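Local coordinates for Lmo2470 protein (Listeria monocytogenes EGD-e, PDB 5HL3), which is an internalin-family leucine-rich-repeat protein that binds calcium, interacts with afadin and facilitates crossing of the basement membrane by Listeria, at residues T100-D105 with T127-G132; T75-M80 with P96-L101; G277-I282 with T323-T328. All coordinates share one frame; numbering follows the deposited sequence. Where two conformers were deposited one is given.

Contact 1: residues T100-D105 with T127-G132. With CA (calcium ion), chain B.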
ATOM      1  N   THR A 100      12.007   8.457 -15.200  0.70 12.01           N
ATOM      2  CA  THR A 100      10.703   8.076 -14.671  0.70 11.83           C
ATOM      3  C   THR A 100       9.961   7.208 -15.670  0.70 11.80           C
ATOM      4  O   THR A 100       9.905   7.501 -16.867  0.70 11.91           O
ATOM      5  CB  THR A 100       9.844   9.298 -14.306  0.70 11.83           C
ATOM      6  OG1 THR A 100       9.662  10.111 -15.467  0.70 11.97           O
ATOM      7  CG2 THR A 100      10.510  10.112 -13.203  0.70 11.89           C
ATOM      8  N   LEU A 101       9.379   6.143 -15.158  1.00 11.68           N
ATOM      9  CA  LEU A 101       8.578   5.182 -15.934  1.00 11.68           C
ATOM     10  C   LEU A 101       7.229   5.096 -15.264  1.00 11.57           C
ATOM     11  O   LEU A 101       7.155   4.765 -14.067  1.00 11.47           O
ATOM     12  CB  LEU A 101       9.275   3.834 -15.985  1.00 11.71           C
ATOM     13  CG  LEU A 101       8.483   2.719 -16.674  1.00 11.75           C
ATOM     14  CD1 LEU A 101       8.180   3.038 -18.138  1.00 11.88           C
ATOM     15  CD2 LEU A 101       9.281   1.439 -16.530  1.00 11.82           C
ATOM     16  N   PHE A 102       6.184   5.407 -16.007  1.00 11.62           N
ATOM     17  CA  PHE A 102       4.805   5.435 -15.479  1.00 11.57           C
ATOM     18  C   PHE A 102       3.859   4.642 -16.349  1.00 11.65           C
ATOM     19  O   PHE A 102       3.754   4.916 -17.548  1.00 11.78           O
ATOM     20  CB  PHE A 102       4.343   6.903 -15.393  1.00 11.61           C
ATOM     21  CG  PHE A 102       2.934   7.088 -14.884  1.00 11.61           C
ATOM     22  CD1 PHE A 102       1.871   7.110 -15.753  1.00 11.73           C
ATOM     23  CD2 PHE A 102       2.679   7.283 -13.523  1.00 11.52           C
ATOM     24  CE1 PHE A 102       0.575   7.289 -15.296  1.00 11.77           C
ATOM     25  CE2 PHE A 102       1.374   7.458 -13.076  1.00 11.55           C
ATOM     26  CZ  PHE A 102       0.335   7.438 -13.967  1.00 11.68           C
ATOM     27  N   PHE A 103       3.161   3.686 -15.742  1.00 11.61           N
ATOM     28  CA  PHE A 103       2.033   3.003 -16.372  1.00 11.73           C
ATOM     29  C   PHE A 103       0.812   3.500 -15.615  1.00 11.71           C
ATOM     30  O   PHE A 103       0.796   3.451 -14.366  1.00 11.60           O
ATOM     31  CB  PHE A 103       2.080   1.487 -16.219  1.00 11.76           C
ATOM     32  CG  PHE A 103       2.958   0.760 -17.212  1.00 11.86           C
ATOM     33  CD1 PHE A 103       2.443   0.276 -18.398  1.00 12.06           C
ATOM     34  CD2 PHE A 103       4.288   0.497 -16.913  1.00 11.81           C
ATOM     35  CE1 PHE A 103       3.235  -0.413 -19.306  1.00 12.19           C
ATOM     36  CE2 PHE A 103       5.069  -0.209 -17.825  1.00 11.95           C
ATOM     37  CZ  PHE A 103       4.536  -0.659 -19.006  1.00 12.13           C
ATOM     38  N   ALA A 104      -0.226   3.920 -16.334  1.00 11.86           N
ATOM     39  CA  ALA A 104      -1.460   4.330 -15.707  1.00 11.90           C
ATOM     40  C   ALA A 104      -2.160   3.176 -15.022  1.00 11.91           C
ATOM     41  O   ALA A 104      -1.921   2.015 -15.323  1.00 11.95           O
ATOM     42  CB  ALA A 104      -2.401   4.971 -16.744  1.00 12.12           C
ATOM     43  N   ASP A 105      -3.046   3.546 -14.102  1.00 11.92           N
ATOM     44  CA  ASP A 105      -3.984   2.641 -13.441  1.00 11.98           C
ATOM     45  C   ASP A 105      -5.244   2.669 -14.333  1.00 12.25           C
ATOM     46  O   ASP A 105      -5.959   3.662 -14.348  1.00 12.35           O
ATOM     47  CB  ASP A 105      -4.297   3.192 -12.053  1.00 11.89           C
ATOM     48  CG  ASP A 105      -5.254   2.335 -11.272  1.00 11.98           C
ATOM     49  OD1 ASP A 105      -5.848   1.375 -11.813  1.00 12.14           O
ATOM     50  OD2 ASP A 105      -5.416   2.709 -10.067  1.00 12.79           O
ATOM     51  N   THR A 127      12.061   6.998 -10.418  1.00 11.69           N
ATOM     52  CA  THR A 127      10.710   6.641  -9.995  1.00 11.52           C
ATOM     53  C   THR A 127      10.067   5.690 -10.975  1.00 11.46           C
ATOM     54  O   THR A 127      10.091   5.939 -12.189  1.00 11.53           O
ATOM     55  CB  THR A 127       9.809   7.894  -9.858  1.00 11.52           C
ATOM     56  OG1 THR A 127      10.353   8.779  -8.853  1.00 11.60           O
ATOM     57  CG2 THR A 127       8.388   7.546  -9.474  1.00 11.39           C
ATOM     58  N   ILE A 128       9.456   4.632 -10.437  1.00 11.37           N
ATOM     59  CA  ILE A 128       8.669   3.663 -11.210  1.00 11.34           C
ATOM     60  C   ILE A 128       7.274   3.581 -10.591  1.00 11.25           C
ATOM     61  O   ILE A 128       7.146   3.417  -9.389  1.00 11.19           O
ATOM     62  CB  ILE A 128       9.305   2.278 -11.240  1.00 11.40           C
ATOM     63  CG1 ILE A 128      10.687   2.324 -11.947  1.00 11.54           C
ATOM     64  CG2 ILE A 128       8.350   1.289 -11.914  1.00 11.41           C
ATOM     65  CD1 ILE A 128      11.414   1.005 -11.897  1.00 11.64           C
ATOM     66  N   THR A 129       6.244   3.717 -11.423  1.00 11.26           N
ATOM     67  CA  THR A 129       4.834   3.604 -11.007  1.00 11.22           C
ATOM     68  C   THR A 129       4.107   2.606 -11.883  1.00 11.29           C
ATOM     69  O   THR A 129       4.071   2.770 -13.106  1.00 11.37           O
ATOM     70  CB  THR A 129       4.090   4.936 -11.127  1.00 11.25           C
ATOM     71  OG1 THR A 129       4.757   5.941 -10.360  1.00 11.23           O
ATOM     72  CG2 THR A 129       2.644   4.835 -10.637  1.00 11.24           C
HETATM   73  N   MSE A 130       3.524   1.583 -11.251  1.00 11.28           N
HETATM   74  CA  MSE A 130       2.776   0.546 -12.000  1.00 11.39           C
HETATM   75  C   MSE A 130       1.482   0.196 -11.301  1.00 11.40           C
HETATM   76  O   MSE A 130       0.800  -0.758 -11.692  1.00 11.53           O
HETATM   77  CB  MSE A 130       3.623  -0.699 -12.105  1.00 12.28           C
HETATM   78  CG  MSE A 130       4.906  -0.470 -12.925  1.00 13.25           C
HETATM   79 SE   MSE A 130       6.122  -2.002 -12.888  1.00 17.13          SE
HETATM   80  CE  MSE A 130       5.243  -2.942 -14.205  1.00 16.65           C
ATOM     81  N   SER A 131       1.109   0.981 -10.307  1.00 11.32           N
ATOM     82  CA  SER A 131      -0.087   0.720  -9.492  1.00 11.35           C
ATOM     83  C   SER A 131      -1.355   0.445 -10.295  1.00 11.51           C
ATOM     84  O   SER A 131      -1.667   1.107 -11.275  1.00 11.58           O
ATOM     85  CB  SER A 131      -0.350   1.896  -8.588  1.00 11.28           C
ATOM     86  OG  SER A 131       0.780   2.142  -7.761  1.00 11.17           O
ATOM     87  N   GLY A 132      -2.099  -0.564  -9.824  1.00 11.60           N
ATOM     88  CA  GLY A 132      -3.418  -0.942 -10.404  1.00 11.81           C
ATOM     89  C   GLY A 132      -3.361  -2.090 -11.378  1.00 11.97           C
ATOM     90  O   GLY A 132      -4.376  -2.573 -11.815  1.00 12.18           O
TER
HETATM   91 CA    CA B 401      -7.825   0.220 -12.035  1.00 11.39          CA
HETATM   92  O   HOH W   1       6.467   6.944 -12.266  1.00 11.43           O
HETATM   93  O   HOH W   2      -0.366   3.505 -11.876  1.00  9.86           O
HETATM   94  O   HOH W   3      -6.704  -1.676 -10.917  1.00 10.88           O
HETATM   95  O   HOH W   4      -8.312   0.282  -9.631  1.00 15.08           O
HETATM   96  O   HOH W   5      -7.479  -1.693 -13.849  1.00 11.80           O
HETATM   97  O   HOH W   6      -9.137   2.291 -11.611  1.00 15.40           O

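Contact 2: residues T75-M80 with P96-L101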
ATOM      1  N   THR A  75      13.665  11.834 -20.647  1.00 13.15           N
ATOM      2  CA  THR A  75      13.786  11.446 -19.235  1.00 13.57           C
ATOM      3  C   THR A  75      12.522  10.814 -18.652  1.00 13.47           C
ATOM      4  O   THR A  75      12.563  10.313 -17.546  1.00 13.80           O
ATOM      5  CB  THR A  75      14.149  12.658 -18.360  1.00 14.12           C
ATOM      6  OG1 THR A  75      13.103  13.654 -18.451  1.00 14.11           O
ATOM      7  CG2 THR A  75      15.488  13.264 -18.778  1.00 14.35           C
ATOM      8  N   ASP A  76      11.411  10.860 -19.382  0.70 13.09           N
ATOM      9  CA  ASP A  76      10.131  10.310 -18.902  0.70 13.04           C
ATOM     10  C   ASP A  76       9.459   9.469 -19.952  0.70 12.60           C
ATOM     11  O   ASP A  76       9.449   9.829 -21.147  0.70 12.33           O
ATOM     12  CB  ASP A  76       9.140  11.417 -18.539  0.70 13.24           C
ATOM     13  CG  ASP A  76       7.771  10.836 -18.064  0.70 13.43           C
ATOM     14  OD1 ASP A  76       7.710  10.287 -16.957  0.70 14.14           O
ATOM     15  OD2 ASP A  76       6.779  10.812 -18.834  0.70 13.75           O
ATOM     16  N   VAL A  77       8.889   8.351 -19.515  1.00 12.59           N
ATOM     17  CA  VAL A  77       8.047   7.502 -20.359  1.00 12.30           C
ATOM     18  C   VAL A  77       6.738   7.324 -19.599  1.00 12.43           C
ATOM     19  O   VAL A  77       6.748   6.879 -18.462  1.00 12.69           O
ATOM     20  CB  VAL A  77       8.674   6.143 -20.713  1.00 12.25           C
ATOM     21  CG1 VAL A  77       7.640   5.197 -21.323  1.00 12.10           C
ATOM     22  CG2 VAL A  77       9.817   6.343 -21.706  1.00 12.12           C
ATOM     23  N   SER A  78       5.631   7.703 -20.225  0.50 12.31           N
ATOM     24  CA  SER A  78       4.318   7.555 -19.624  0.50 12.47           C
ATOM     25  C   SER A  78       3.431   6.765 -20.564  0.50 12.31           C
ATOM     26  O   SER A  78       3.257   7.117 -21.718  0.50 12.15           O
ATOM     27  CB  SER A  78       3.722   8.921 -19.299  0.50 12.71           C
ATOM     28  OG  SER A  78       4.444   9.544 -18.251  0.50 13.00           O
ATOM     29  N   ILE A  79       2.889   5.675 -20.059  1.00 12.41           N
ATOM     30  CA  ILE A  79       1.989   4.789 -20.823  1.00 12.37           C
ATOM     31  C   ILE A  79       0.605   5.008 -20.215  1.00 12.62           C
ATOM     32  O   ILE A  79       0.258   4.428 -19.169  1.00 12.84           O
ATOM     33  CB  ILE A  79       2.480   3.334 -20.785  1.00 12.40           C
ATOM     34  CG1 ILE A  79       3.893   3.282 -21.398  1.00 12.23           C
ATOM     35  CG2 ILE A  79       1.534   2.444 -21.595  1.00 12.46           C
ATOM     36  CD1 ILE A  79       4.759   2.176 -20.980  1.00 12.39           C
HETATM   37  N   MSE A  80      -0.175   5.867 -20.861  1.00 12.67           N
HETATM   38  CA  MSE A  80      -1.458   6.295 -20.322  1.00 13.61           C
HETATM   39  C   MSE A  80      -2.595   5.379 -20.627  1.00 13.23           C
HETATM   40  O   MSE A  80      -3.566   5.367 -19.894  1.00 13.48           O
HETATM   41  CB  MSE A  80      -1.792   7.680 -20.887  1.00 15.24           C
HETATM   42  CG  MSE A  80      -0.727   8.709 -20.485  1.00 17.18           C
HETATM   43 SE   MSE A  80      -0.586   9.008 -18.538  1.00 25.05          SE
HETATM   44  CE  MSE A  80      -2.318   9.891 -18.399  1.00 25.71           C
ATOM     45  N   PRO A  96      18.956   6.334 -22.701  1.00 13.59           N
ATOM     46  CA  PRO A  96      19.949   6.219 -21.641  1.00 13.66           C
ATOM     47  C   PRO A  96      19.706   7.088 -20.420  1.00 13.52           C
ATOM     48  O   PRO A  96      20.173   6.727 -19.311  1.00 13.50           O
ATOM     49  CB  PRO A  96      21.243   6.649 -22.335  1.00 14.02           C
ATOM     50  CG  PRO A  96      20.819   7.459 -23.510  1.00 14.09           C
ATOM     51  CD  PRO A  96      19.569   6.787 -23.967  1.00 13.87           C
ATOM     52  N   HIS A  97      18.959   8.175 -20.578  1.00 13.44           N
ATOM     53  CA  HIS A  97      18.735   9.110 -19.467  1.00 13.35           C
ATOM     54  C   HIS A  97      17.334   9.020 -18.873  1.00 13.04           C
ATOM     55  O   HIS A  97      16.902   9.921 -18.174  1.00 12.98           O
ATOM     56  CB  HIS A  97      19.129  10.519 -19.915  1.00 13.58           C
ATOM     57  CG  HIS A  97      20.537  10.564 -20.408  1.00 13.91           C
ATOM     58  ND1 HIS A  97      21.610  10.332 -19.582  1.00 14.06           N
ATOM     59  CD2 HIS A  97      21.053  10.689 -21.655  1.00 14.15           C
ATOM     60  CE1 HIS A  97      22.725  10.362 -20.282  1.00 14.38           C
ATOM     61  NE2 HIS A  97      22.420  10.584 -21.550  1.00 14.44           N
ATOM     62  N   LEU A  98      16.660   7.900 -19.111  1.00 12.88           N
ATOM     63  CA  LEU A  98      15.355   7.682 -18.524  1.00 12.62           C
ATOM     64  C   LEU A  98      15.396   7.779 -16.990  1.00 12.51           C
ATOM     65  O   LEU A  98      16.240   7.150 -16.337  1.00 12.56           O
ATOM     66  CB  LEU A  98      14.832   6.308 -18.934  1.00 12.54           C
ATOM     67  CG  LEU A  98      13.370   6.022 -18.556  1.00 12.31           C
ATOM     68  CD1 LEU A  98      12.385   7.077 -19.067  1.00 12.29           C
ATOM     69  CD2 LEU A  98      12.975   4.647 -19.047  1.00 12.30           C
ATOM     70  N   LYS A  99      14.504   8.604 -16.457  1.00 12.40           N
ATOM     71  CA  LYS A  99      14.386   8.836 -14.993  1.00 12.30           C
ATOM     72  C   LYS A  99      13.072   8.392 -14.422  1.00 12.07           C
ATOM     73  O   LYS A  99      13.013   7.985 -13.260  1.00 11.97           O
ATOM     74  CB  LYS A  99      14.580  10.324 -14.705  1.00 13.12           C
ATOM     75  CG  LYS A  99      15.998  10.753 -14.960  1.00 14.60           C
ATOM     76  CD  LYS A  99      16.244  12.216 -14.842  1.00 16.32           C
ATOM     77  CE  LYS A  99      17.727  12.483 -15.124  1.00 17.88           C
ATOM     78  NZ  LYS A  99      18.353  11.751 -16.314  1.00 18.61           N
ATOM     79  N   THR A 100      12.007   8.457 -15.200  0.70 12.01           N
ATOM     80  CA  THR A 100      10.703   8.076 -14.671  0.70 11.83           C
ATOM     81  C   THR A 100       9.961   7.208 -15.670  0.70 11.80           C
ATOM     82  O   THR A 100       9.905   7.501 -16.867  0.70 11.91           O
ATOM     83  CB  THR A 100       9.844   9.298 -14.306  0.70 11.83           C
ATOM     84  OG1 THR A 100       9.662  10.111 -15.467  0.70 11.97           O
ATOM     85  CG2 THR A 100      10.510  10.112 -13.203  0.70 11.89           C
ATOM     86  N   LEU A 101       9.379   6.143 -15.158  1.00 11.68           N
ATOM     87  CA  LEU A 101       8.578   5.182 -15.934  1.00 11.68           C
ATOM     88  C   LEU A 101       7.229   5.096 -15.264  1.00 11.57           C
ATOM     89  O   LEU A 101       7.155   4.765 -14.067  1.00 11.47           O
ATOM     90  CB  LEU A 101       9.275   3.834 -15.985  1.00 11.71           C
ATOM     91  CG  LEU A 101       8.483   2.719 -16.674  1.00 11.75           C
ATOM     92  CD1 LEU A 101       8.180   3.038 -18.138  1.00 11.88           C
ATOM     93  CD2 LEU A 101       9.281   1.439 -16.530  1.00 11.82           C
TER
HETATM   94  O   HOH W   7      11.535  12.585 -15.749  0.60 20.34           O

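Contact 3: residues G277-I282 with T323-T328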
ATOM      1  N   GLY A 277     -26.324 -14.063  38.122  1.00 25.78           N
ATOM      2  CA  GLY A 277     -26.310 -12.987  39.122  1.00 26.09           C
ATOM      3  C   GLY A 277     -25.031 -12.169  39.147  1.00 25.39           C
ATOM      4  O   GLY A 277     -24.999 -11.091  39.741  1.00 25.96           O
ATOM      5  N   ASP A 278     -23.976 -12.676  38.510  1.00 24.28           N
ATOM      6  CA  ASP A 278     -22.690 -11.987  38.441  1.00 23.64           C
ATOM      7  C   ASP A 278     -22.681 -10.926  37.351  1.00 22.49           C
ATOM      8  O   ASP A 278     -23.386 -11.035  36.355  1.00 22.06           O
ATOM      9  CB  ASP A 278     -21.548 -12.956  38.070  1.00 23.43           C
ATOM     10  CG  ASP A 278     -21.220 -13.976  39.151  1.00 24.55           C
ATOM     11  OD1 ASP A 278     -21.662 -13.832  40.311  1.00 26.04           O
ATOM     12  OD2 ASP A 278     -20.486 -14.946  38.805  1.00 24.73           O
ATOM     13  N   THR A 279     -21.856  -9.908  37.554  1.00 21.84           N
ATOM     14  CA  THR A 279     -21.537  -8.968  36.487  1.00 20.91           C
ATOM     15  C   THR A 279     -20.342  -9.569  35.712  1.00 19.89           C
ATOM     16  O   THR A 279     -19.868 -10.668  36.029  1.00 19.91           O
ATOM     17  CB  THR A 279     -21.187  -7.570  37.034  1.00 21.15           C
ATOM     18  OG1 THR A 279     -20.064  -7.674  37.922  1.00 21.45           O
ATOM     19  CG2 THR A 279     -22.345  -6.972  37.755  1.00 22.09           C
ATOM     20  N   CYS A 280     -19.855  -8.857  34.704  1.00 19.03           N
ATOM     21  CA  CYS A 280     -18.749  -9.345  33.909  1.00 18.27           C
ATOM     22  C   CYS A 280     -17.773  -8.197  33.665  1.00 17.63           C
ATOM     23  O   CYS A 280     -18.155  -7.141  33.161  1.00 17.50           O
ATOM     24  CB  CYS A 280     -19.290  -9.890  32.599  1.00 18.03           C
ATOM     25  SG  CYS A 280     -18.038 -10.660  31.563  1.00 17.88           S
ATOM     26  N   THR A 281     -16.513  -8.415  34.032  1.00 17.32           N
ATOM     27  CA  THR A 281     -15.483  -7.388  33.932  1.00 16.99           C
ATOM     28  C   THR A 281     -14.443  -7.808  32.912  1.00 16.26           C
ATOM     29  O   THR A 281     -14.081  -8.971  32.826  1.00 16.23           O
ATOM     30  CB  THR A 281     -14.863  -7.144  35.322  1.00 17.70           C
ATOM     31  OG1 THR A 281     -15.891  -6.658  36.198  1.00 18.46           O
ATOM     32  CG2 THR A 281     -13.736  -6.159  35.262  1.00 17.56           C
ATOM     33  N   ILE A 282     -13.969  -6.843  32.133  1.00 15.77           N
ATOM     34  CA  ILE A 282     -12.970  -7.055  31.097  1.00 15.22           C
ATOM     35  C   ILE A 282     -11.791  -6.099  31.246  1.00 15.41           C
ATOM     36  O   ILE A 282     -11.924  -4.984  31.781  1.00 15.55           O
ATOM     37  CB  ILE A 282     -13.550  -6.845  29.647  1.00 14.60           C
ATOM     38  CG1 ILE A 282     -14.145  -5.428  29.469  1.00 14.62           C
ATOM     39  CG2 ILE A 282     -14.593  -7.910  29.342  1.00 14.72           C
ATOM     40  CD1 ILE A 282     -14.437  -5.025  28.041  1.00 14.12           C
ATOM     41  N   THR A 323     -10.326  -1.303  34.207  1.00 17.90           N
ATOM     42  CA  THR A 323     -11.199  -2.381  33.719  1.00 17.13           C
ATOM     43  C   THR A 323     -12.548  -1.745  33.394  1.00 16.79           C
ATOM     44  O   THR A 323     -12.808  -0.580  33.713  1.00 17.05           O
ATOM     45  CB  THR A 323     -11.409  -3.504  34.761  1.00 17.75           C
ATOM     46  OG1 THR A 323     -12.021  -2.967  35.914  1.00 18.63           O
ATOM     47  CG2 THR A 323     -10.097  -4.181  35.183  1.00 17.99           C
ATOM     48  N   ILE A 324     -13.398  -2.527  32.731  1.00 16.20           N
ATOM     49  CA  ILE A 324     -14.745  -2.120  32.359  1.00 16.28           C
ATOM     50  C   ILE A 324     -15.690  -3.222  32.813  1.00 16.59           C
ATOM     51  O   ILE A 324     -15.415  -4.396  32.577  1.00 16.30           O
ATOM     52  CB  ILE A 324     -14.881  -1.888  30.842  1.00 15.58           C
ATOM     53  CG1 ILE A 324     -13.960  -0.758  30.394  1.00 15.34           C
ATOM     54  CG2 ILE A 324     -16.328  -1.595  30.465  1.00 15.82           C
ATOM     55  CD1 ILE A 324     -13.845  -0.599  28.884  1.00 14.67           C
ATOM     56  N   THR A 325     -16.805  -2.851  33.445  1.00 17.25           N
ATOM     57  CA  THR A 325     -17.763  -3.844  33.948  1.00 17.67           C
ATOM     58  C   THR A 325     -19.096  -3.707  33.244  1.00 17.75           C
ATOM     59  O   THR A 325     -19.634  -2.607  33.161  1.00 18.06           O
ATOM     60  CB  THR A 325     -17.958  -3.711  35.471  1.00 18.62           C
ATOM     61  OG1 THR A 325     -16.700  -3.986  36.113  1.00 18.66           O
ATOM     62  CG2 THR A 325     -18.996  -4.670  35.981  1.00 19.13           C
ATOM     63  N   VAL A 326     -19.602  -4.816  32.706  1.00 17.54           N
ATOM     64  CA  VAL A 326     -20.918  -4.870  32.088  1.00 17.79           C
ATOM     65  C   VAL A 326     -21.845  -5.594  33.042  1.00 18.66           C
ATOM     66  O   VAL A 326     -21.517  -6.660  33.563  1.00 18.60           O
ATOM     67  CB  VAL A 326     -20.863  -5.591  30.738  1.00 17.18           C
ATOM     68  CG1 VAL A 326     -22.237  -5.604  30.071  1.00 17.60           C
ATOM     69  CG2 VAL A 326     -19.850  -4.921  29.853  1.00 16.50           C
ATOM     70  N   ASP A 327     -22.981  -4.975  33.325  1.00 19.57           N
ATOM     71  CA  ASP A 327     -23.917  -5.551  34.279  1.00 20.70           C
ATOM     72  C   ASP A 327     -24.778  -6.633  33.634  1.00 20.85           C
ATOM     73  O   ASP A 327     -25.870  -6.361  33.130  1.00 21.49           O
ATOM     74  CB  ASP A 327     -24.787  -4.479  34.918  1.00 21.82           C
ATOM     75  CG  ASP A 327     -25.675  -5.029  36.004  1.00 23.00           C
ATOM     76  OD1 ASP A 327     -25.599  -6.240  36.300  1.00 22.99           O
ATOM     77  OD2 ASP A 327     -26.451  -4.250  36.592  1.00 24.38           O
ATOM     78  N   THR A 328     -24.278  -7.863  33.730  1.00 20.58           N
ATOM     79  CA  THR A 328     -24.946  -9.091  33.253  1.00 20.69           C
ATOM     80  C   THR A 328     -25.729  -9.800  34.367  1.00 21.84           C
ATOM     81  O   THR A 328     -26.174 -10.921  34.178  1.00 21.92           O
ATOM     82  CB  THR A 328     -23.878 -10.088  32.730  1.00 19.85           C
ATOM     83  OG1 THR A 328     -22.824 -10.198  33.692  1.00 19.67           O
ATOM     84  CG2 THR A 328     -23.302  -9.638  31.406  1.00 19.01           C
TER
HETATM   85  O   HOH W   8     -26.485 -13.448  35.392  1.00 22.90           O

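Contact 1: residues T100-D105 with T127-G132
Three backbone hydrogen bonds join Leu101, Phe103 and their partners Thr127 and Thr129 into a parallel ladder. Leu101 N donates to Thr127 O at 3.1 Å. Thr129 N returns a bond to Leu101 O. Phe103 N bonds to Thr129 O at 2.9 Å, and this bond is almost straight, with 173° at the hydrogen. Two waters extend the ladder. One donates to Leu101 O and is also bonded to Thr129 OG1, so it ties a side chain to the opposite strand. The other donates to both Phe103 O and Ser131 O where the backbones leave strand geometry.

Beyond this, Asp105 carries its carboxylate past the backbone of Ser131 and Gly132. Its CB lies 3.4 Å from Ser131 O. With CG anti to the backbone N (chi1 -180°), OD1 reaches the calcium ion at 2.3 Å. Pro106 O, Gly108 O and four waters also bind this ion. One of these waters donates to Gly132 O, which thus meets the metal at second hand.

On the face of Thr100, Phe102, Thr127 and Thr129, side chains lie in matched pairs. The Phe102 ring runs alongside Thr129, with CD2 3.6 Å from Thr129 CB and CE2 3.8 Å from Thr129 CG2. Thr100 CG2 lies more loosely against Thr127 CB. The hydroxyl of Thr100 turns to Asp76, and that of Thr127 to Gln150. Leu101 and Ile128 point to the other, buried face. Further along, Phe103 CD2 packs against Met130 CG at 4.1 Å, beside Leu114; Phe82 meets the Phe103 ring edge-to-face. These in-register parallel strands, with apolar side chains inward, are typical of the concave sheet of a leucine-rich-repeat solenoid, here with a calcium site just past one strand.

Contact 2: residues T75-M80 with P96-L101
This is a parallel strand pairing near the N-terminal end of the leucine-rich-repeat sheet, where 75-80 meets the turn and strand start of 96-101. Asp76 pairs with Thr100, and Val77 with Leu101. Thr75 O is gripped twice. Thr100 N approaches it nearly head-on at 3.0 Å, while Lys99 N comes at 2.8 Å, tilted 33° from the carbonyl plane. Val77 N then donates to Thr100 O.

On the more exposed face, Thr100 OG1 gives a hydrogen bond to Asp76 OD1, 2.5 Å. Ser78 OG donates to the syn lone pair of the other carboxylate oxygen, Asp76 OD2. All three residues have a second conformer, so the very short distance is doubtful. A water donates to Thr100 OG1 and has a weak bond to Thr75 OG1.

Such stacking of strands from successive coils, with leucines and other apolar residues turned inside, is the hallmark of the leucine-rich-repeat solenoid. Here Val77 fills that role with both methyls. CG2 meets Leu98 CD1 at 3.8 Å, the two side chains crossing at about a right angle. CG1 meets Leu101 CD1 at 3.9 Å, side by side. Phe89 also packs on Val77.

Beside the strand start, the Lys99 chain crosses Thr75 and bends at its last torsion (chi4 44°), bringing NZ to His97 O at 3.0 Å. The same ammonium forms a salt bridge with Glu124, which also accepts from His97 ND1.

Contact 3: residues G277-I282 with T323-T328
Thr281 and Thr325 face each other across an antiparallel strand pair, their side chains crossing at a slant. Their hydroxyls meet, OG1 to OG1, in a 2.8 Å hydrogen bond in which either could be the donor. Both place OG1 beside the backbone N, which leaves each CG2 to extend along the strand. Thr281 CG2 lies 3.6 Å from Thr323 CB, and Thr325 CG2 packs against Thr279 OG1. The result is a row of threonines on one face. Asn318 ND2 bonds to the hydroxyls of both Thr323 and Thr325.

The opposite face carries Cys280, Ile282, Ile324 and Val326. Ile282 and Ile324 run obliquely to each other, with Ile282 CG1 3.9 Å from Ile324 CB. Ile282 and Val326 also reach Trp356 and Val340, so this face looks into the core of the DUF3244 region, assigned to the immunoglobulin-like E-set clan. Here strand 280-283 is the outermost strand of its sheet within the chain, and 323-326 is its neighbour.

Two pairs of backbone bonds flank the threonine pair. Cys280 and Val326 exchange N-H and C=O, with Val326 N to Cys280 O at 2.8 Å. Ile282 and Ile324 do the same.

Past the ladder, Thr328 takes over with its side chain. Its OG1 lies between the backbone N and carbonyl carbon (chi1 48°) and donates to Asp278 O at 2.8 Å, tilted 26° from the carbonyl plane. A water bridges the ends of the segments: it accepts from Gly277 N and donates to Thr328 O.

How the contacts relate
Contacts 1 and 2 are neighbours in one parallel sheet. They share strand 100-103, which has 76-79 on one flank and 127-129 on the other, and their centres are about 10 Å apart. Contact 2 comes first along the chain, and contact 1 begins on the residues where it ends. Together they join three successive strands of the leucine-rich-repeat region. Contact 3 follows much later and belongs to a separate mixed sheet in the DUF3244 region. Its centre lies about 54 Å from that of contact 1 and about 63 Å from that of contact 2, across the chain's centre. The elongated protein thus combines a solenoid with a distinct C-terminal beta domain.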